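Local structure of CRISPR system Cmr subunit Cmr1-1 (Pyrococcus furiosus, 4W8Z) at residues 94-99 and 107-112; 15-20 and 235-240. The protein caps one end of the type III-B Cmr ribonucleoprotein complex together with Cmr6 and binds RNA in CRISPR-based antiviral defence. One frame throughout, in Å; residues are numbered along the deposited sequence.

Interaction 1: residues 94-99 and 107-112; sequences KEFKDK and SINLLG
Phe96 lays one face of its ring against the side chain of Asn109, and this stack joins two short helices, 95-99 and 106-113, that follow each other closely in the RAMP-family part of the chain. The contact is a CH-pi interaction from Asn109 CB, continued by an amide-pi stack: Asn109 CB sits over the middle of the ring, 3.6 Å from the centroid of Phe96 and only 7° off its normal. Beyond CB the carboxamide lies down along the same face. Its plane is turned just 13° from that of the ring, so the two flat groups lie nearly parallel, the side chains running past each other from opposite helices.

Asn109 achieves this with CG anti to its own backbone N (chi1 -167°), which carries the amide back across the ring toward the helix of Phe96. The far end of the ring reaches the main chain of the other helix: Phe96 CZ lies 3.5 Å from Asn109 CA. Ile108 adds a different kind of touch, with its CG2 branch meeting the rim of the ring in plane, 4.0 Å from Phe96 CZ. One residue therefore covers a face while its neighbour in sequence abuts the edge.

Phe96 and Ile108 are both buried, and Ile108 also packs on His21. At the start of the second helix, Ser107 OG is hydrogen-bonded to Arg158. Within the amide, the two ends meet different parts of Phe96: Asn109 ND2 lies 3.9 Å from Phe96 CB, whereas Asn109 OD1 rests over the ring 3.3 Å from Phe96 CD2.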
loop_
_atom_site.group_PDB
_atom_site.type_symbol
_atom_site.label_atom_id
_atom_site.label_comp_id
_atom_site.label_asym_id
_atom_site.label_seq_id
_atom_site.Cartn_x
_atom_site.Cartn_y
_atom_site.Cartn_z
ATOM N N LYS A 94 -4.024 -17.843 -18.399
ATOM C CA LYS A 94 -2.703 -18.407 -18.648
ATOM C C LYS A 94 -1.614 -17.541 -18.018
ATOM O O LYS A 94 -0.496 -18.000 -17.800
ATOM C CB LYS A 94 -2.455 -18.553 -20.153
ATOM N N GLU A 95 -1.964 -16.295 -17.715
ATOM C CA GLU A 95 -1.013 -15.302 -17.213
ATOM C C GLU A 95 -0.315 -15.700 -15.910
ATOM O O GLU A 95 0.845 -15.353 -15.691
ATOM C CB GLU A 95 -1.727 -13.959 -17.023
ATOM C CG GLU A 95 -0.844 -12.839 -16.499
ATOM C CD GLU A 95 -1.040 -11.543 -17.261
ATOM O OE1 GLU A 95 -1.622 -10.595 -16.690
ATOM O OE2 GLU A 95 -0.607 -11.475 -18.432
ATOM N N PHE A 96 -1.019 -16.434 -15.056
ATOM C CA PHE A 96 -0.492 -16.778 -13.740
ATOM C C PHE A 96 0.686 -17.752 -13.818
ATOM O O PHE A 96 1.733 -17.522 -13.206
ATOM C CB PHE A 96 -1.615 -17.342 -12.865
ATOM C CG PHE A 96 -2.732 -16.365 -12.629
ATOM C CD1 PHE A 96 -2.677 -15.473 -11.570
ATOM C CD2 PHE A 96 -3.821 -16.314 -13.485
ATOM C CE1 PHE A 96 -3.695 -14.557 -11.361
ATOM C CE2 PHE A 96 -4.843 -15.403 -13.279
ATOM C CZ PHE A 96 -4.778 -14.523 -12.216
ATOM N N LYS A 97 0.520 -18.829 -14.577
ATOM C CA LYS A 97 1.620 -19.754 -14.808
ATOM C C LYS A 97 2.714 -19.055 -15.614
ATOM O O LYS A 97 3.889 -19.081 -15.241
ATOM C CB LYS A 97 1.135 -21.012 -15.534
ATOM N N ASP A 98 2.306 -18.410 -16.705
ATOM C CA ASP A 98 3.228 -17.758 -17.638
ATOM C C ASP A 98 4.160 -16.744 -16.982
ATOM O O ASP A 98 5.357 -16.719 -17.267
ATOM C CB ASP A 98 2.441 -17.056 -18.752
ATOM C CG ASP A 98 1.818 -18.029 -19.734
ATOM O OD1 ASP A 98 1.813 -19.248 -19.454
ATOM O OD2 ASP A 98 1.322 -17.570 -20.785
ATOM N N LYS A 99 3.609 -15.907 -16.110
ATOM C CA LYS A 99 4.374 -14.806 -15.531
ATOM C C LYS A 99 4.903 -15.110 -14.128
ATOM O O LYS A 99 5.563 -14.266 -13.522
ATOM C CB LYS A 99 3.522 -13.536 -15.490
ATOM C CG LYS A 99 2.975 -13.087 -16.836
ATOM C CD LYS A 99 4.066 -12.510 -17.722
ATOM C CE LYS A 99 3.489 -12.017 -19.041
ATOM N NZ LYS A 99 4.544 -11.605 -20.004
ATOM N N SER A 107 -5.604 -15.805 -5.146
ATOM C CA SER A 107 -7.016 -15.469 -4.975
ATOM C C SER A 107 -7.644 -14.907 -6.249
ATOM O O SER A 107 -8.817 -15.143 -6.523
ATOM C CB SER A 107 -7.189 -14.469 -3.825
ATOM O OG SER A 107 -7.113 -15.111 -2.562
ATOM N N ILE A 108 -6.861 -14.165 -7.023
ATOM C CA ILE A 108 -7.349 -13.584 -8.266
ATOM C C ILE A 108 -7.541 -14.694 -9.289
ATOM O O ILE A 108 -8.538 -14.732 -10.013
ATOM C CB ILE A 108 -6.375 -12.518 -8.810
ATOM C CG1 ILE A 108 -6.157 -11.417 -7.768
ATOM C CG2 ILE A 108 -6.896 -11.930 -10.111
ATOM C CD1 ILE A 108 -5.079 -10.434 -8.147
ATOM N N ASN A 109 -6.580 -15.609 -9.319
ATOM C CA ASN A 109 -6.621 -16.761 -10.205
ATOM C C ASN A 109 -7.846 -17.636 -9.940
ATOM O O ASN A 109 -8.430 -18.202 -10.865
ATOM C CB ASN A 109 -5.336 -17.576 -10.046
ATOM C CG ASN A 109 -5.155 -18.606 -11.138
ATOM O OD1 ASN A 109 -5.858 -18.589 -12.147
ATOM N ND2 ASN A 109 -4.200 -19.507 -10.945
ATOM N N LEU A 110 -8.240 -17.728 -8.673
ATOM C CA LEU A 110 -9.374 -18.553 -8.281
ATOM C C LEU A 110 -10.694 -17.906 -8.687
ATOM O O LEU A 110 -11.596 -18.582 -9.180
ATOM C CB LEU A 110 -9.353 -18.813 -6.774
ATOM C CG LEU A 110 -10.485 -19.694 -6.238
ATOM C CD1 LEU A 110 -10.553 -21.001 -7.005
ATOM C CD2 LEU A 110 -10.309 -19.952 -4.757
ATOM N N LEU A 111 -10.809 -16.601 -8.466
ATOM C CA LEU A 111 -11.978 -15.857 -8.917
ATOM C C LEU A 111 -12.095 -15.933 -10.435
ATOM O O LEU A 111 -13.195 -16.005 -10.981
ATOM C CB LEU A 111 -11.901 -14.398 -8.464
ATOM C CG LEU A 111 -12.112 -14.137 -6.972
ATOM C CD1 LEU A 111 -11.721 -12.714 -6.615
ATOM C CD2 LEU A 111 -13.560 -14.412 -6.583
ATOM N N GLY A 112 -10.946 -15.916 -11.107
ATOM C CA GLY A 112 -10.896 -16.023 -12.553
ATOM C C GLY A 112 -11.499 -17.316 -13.064
ATOM O O GLY A 112 -12.352 -17.298 -13.950
#

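Interaction 2: residues 15-20 and 235-240; sequences ESITST and KNTWEV
Thr237, in the first turn of helix 237-264, presses its methyl group against the loop that follows strand 8-16, bringing together the two RAMP-like family regions of Cmr1. The apolar contacts come first. Thr237 CG2 is 3.7 Å from Thr18 CG2 and 3.9 Å from Ile17 CG2, so one methyl serves two neighbours, and both pairs of side chains cross at about a right angle. With CG2 of Thr237 anti to its backbone N, the methyl heads for the loop; it also comes within 3.9 Å of the carbonyl oxygen Ile17 O.

A looser approach involves the indole. Trp238 leaves its backbone alongside the loop, and the far end of the indole comes nearer to it, where Trp238 CH2 lies 3.9 Å from Ser19 OG, an oblique van der Waals approach.

Hydrogen bonds hold each side in shape. Asn236 is the N-cap of the helix: its OD1 accepts from Glu239 N at 2.9 Å, the donor tilted 28° from the carbonyl plane. Separately, Glu239 OE1 accepts from Lys235 N, 2.9 Å away, which meets it from above the carboxylate plane; this second bond ties the residue before the cap to the first turn of the helix. In the loop, Ser16 OG and Thr20 OG1 share a bond of 2.8 Å, tying the turn across its mouth, while Thr18 OG1 bonds to Gly162 O and Ser165 N.

Around the contact, Ile17 packs on Lys167 of strand 166-172, next to strand 8-16 in the four-stranded sheet, and Val288 of strand 284-291 in the five-stranded sheet touches Ile17, Thr18, Thr237 and Val240.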
loop_
_atom_site.group_PDB
_atom_site.type_symbol
_atom_site.label_atom_id
_atom_site.label_comp_id
_atom_site.label_asym_id
_atom_site.label_seq_id
_atom_site.Cartn_x
_atom_site.Cartn_y
_atom_site.Cartn_z
ATOM N N GLU A 15 -1.258 6.147 -13.713
ATOM C CA GLU A 15 -1.249 4.982 -14.578
ATOM C C GLU A 15 -0.881 3.739 -13.774
ATOM O O GLU A 15 -0.035 3.798 -12.877
ATOM C CB GLU A 15 -0.271 5.190 -15.736
ATOM C CG GLU A 15 -0.095 3.986 -16.643
ATOM C CD GLU A 15 0.911 4.231 -17.757
ATOM O OE1 GLU A 15 0.788 5.256 -18.462
ATOM O OE2 GLU A 15 1.831 3.399 -17.920
ATOM N N SER A 16 -1.526 2.619 -14.086
ATOM C CA SER A 16 -1.218 1.354 -13.434
ATOM C C SER A 16 0.129 0.802 -13.900
ATOM O O SER A 16 0.388 0.685 -15.099
ATOM C CB SER A 16 -2.322 0.329 -13.697
ATOM O OG SER A 16 -3.566 0.781 -13.193
ATOM N N ILE A 17 0.988 0.474 -12.943
ATOM C CA ILE A 17 2.242 -0.203 -13.239
ATOM C C ILE A 17 2.016 -1.711 -13.231
ATOM O O ILE A 17 2.560 -2.439 -14.063
ATOM C CB ILE A 17 3.334 0.172 -12.230
ATOM C CG1 ILE A 17 3.764 1.625 -12.439
ATOM C CG2 ILE A 17 4.522 -0.765 -12.342
ATOM C CD1 ILE A 17 4.588 2.182 -11.300
ATOM N N THR A 18 1.198 -2.173 -12.291
ATOM C CA THR A 18 0.834 -3.581 -12.210
ATOM C C THR A 18 -0.662 -3.759 -12.440
ATOM O O THR A 18 -1.420 -2.788 -12.387
ATOM C CB THR A 18 1.210 -4.190 -10.845
ATOM O OG1 THR A 18 0.671 -3.381 -9.790
ATOM C CG2 THR A 18 2.719 -4.277 -10.690
ATOM N N SER A 19 -1.076 -4.997 -12.701
ATOM C CA SER A 19 -2.481 -5.324 -12.931
ATOM C C SER A 19 -3.343 -4.787 -11.799
ATOM O O SER A 19 -3.030 -4.985 -10.625
ATOM C CB SER A 19 -2.668 -6.836 -13.063
ATOM O OG SER A 19 -1.761 -7.383 -14.007
ATOM N N THR A 20 -4.420 -4.096 -12.156
ATOM C CA THR A 20 -5.260 -3.430 -11.167
ATOM C C THR A 20 -6.648 -4.055 -11.141
ATOM O O THR A 20 -7.246 -4.283 -12.188
ATOM C CB THR A 20 -5.366 -1.913 -11.454
ATOM O OG1 THR A 20 -4.062 -1.320 -11.379
ATOM C CG2 THR A 20 -6.276 -1.232 -10.446
ATOM N N LYS A 235 14.607 -6.255 -15.016
ATOM C CA LYS A 235 14.469 -6.110 -16.462
ATOM C C LYS A 235 13.163 -5.411 -16.794
ATOM O O LYS A 235 13.122 -4.469 -17.583
ATOM C CB LYS A 235 14.518 -7.472 -17.155
ATOM C CG LYS A 235 15.900 -7.952 -17.545
ATOM C CD LYS A 235 15.782 -9.142 -18.481
ATOM C CE LYS A 235 14.867 -8.815 -19.655
ATOM N NZ LYS A 235 14.573 -10.007 -20.495
ATOM N N ASN A 236 12.093 -5.893 -16.174
ATOM C CA ASN A 236 10.758 -5.365 -16.386
ATOM C C ASN A 236 9.932 -5.570 -15.128
ATOM O O ASN A 236 10.418 -6.143 -14.153
ATOM C CB ASN A 236 10.094 -6.043 -17.584
ATOM C CG ASN A 236 10.180 -7.553 -17.513
ATOM O OD1 ASN A 236 9.562 -8.177 -16.655
ATOM N ND2 ASN A 236 10.944 -8.149 -18.416
ATOM N N THR A 237 8.685 -5.113 -15.154
ATOM C CA THR A 237 7.818 -5.207 -13.988
ATOM C C THR A 237 7.550 -6.660 -13.618
ATOM O O THR A 237 7.636 -7.033 -12.450
ATOM C CB THR A 237 6.479 -4.484 -14.223
ATOM O OG1 THR A 237 6.730 -3.131 -14.619
ATOM C CG2 THR A 237 5.636 -4.487 -12.955
ATOM N N TRP A 238 7.239 -7.475 -14.618
ATOM C CA TRP A 238 6.899 -8.873 -14.385
ATOM C C TRP A 238 8.025 -9.627 -13.678
ATOM O O TRP A 238 7.767 -10.530 -12.883
ATOM C CB TRP A 238 6.554 -9.570 -15.704
ATOM C CG TRP A 238 5.216 -9.199 -16.274
ATOM C CD1 TRP A 238 4.978 -8.552 -17.453
ATOM C CD2 TRP A 238 3.928 -9.462 -15.696
ATOM N NE1 TRP A 238 3.626 -8.397 -17.645
ATOM C CE2 TRP A 238 2.961 -8.946 -16.580
ATOM C CE3 TRP A 238 3.501 -10.084 -14.519
ATOM C CZ2 TRP A 238 1.593 -9.032 -16.321
ATOM C CZ3 TRP A 238 2.142 -10.169 -14.264
ATOM C CH2 TRP A 238 1.207 -9.647 -15.161
ATOM N N GLU A 239 9.269 -9.253 -13.964
ATOM C CA GLU A 239 10.413 -9.904 -13.339
ATOM C C GLU A 239 10.438 -9.610 -11.844
ATOM O O GLU A 239 10.728 -10.490 -11.034
ATOM C CB GLU A 239 11.725 -9.453 -13.985
ATOM C CG GLU A 239 12.910 -10.346 -13.636
ATOM C CD GLU A 239 14.245 -9.713 -13.979
ATOM O OE1 GLU A 239 14.545 -8.630 -13.437
ATOM O OE2 GLU A 239 14.992 -10.298 -14.793
ATOM N N VAL A 240 10.126 -8.369 -11.488
ATOM C CA VAL A 240 10.043 -7.958 -10.092
ATOM C C VAL A 240 8.937 -8.717 -9.365
ATOM O O VAL A 240 9.154 -9.266 -8.285
ATOM C CB VAL A 240 9.794 -6.444 -9.968
ATOM C CG1 VAL A 240 9.397 -6.076 -8.544
ATOM C CG2 VAL A 240 11.028 -5.671 -10.409
#

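In the fold
The centres of interactions 1 and 2 lie about 15 Å apart, on the same side of the chain's centre, and they touch directly. Along the chain the order is 15-20, 94-99, 107-112, 235-240, so interaction 1 is nested inside the long loop that interaction 2 closes. Trp238 is the bridge: Glu95 OE1 comes within 3.4 Å of Trp238 CH2, and Lys99 makes a cation-pi contact with the same indole. Interaction 1 is local, joining helices 95-99 and 106-113, whereas interaction 2 links the loop after strand 8-16 to the start of helix 237-264. Helix 95-99, carrying helix 106-113 on its Phe96 side, thereby packs against Trp238 of the C-terminal region.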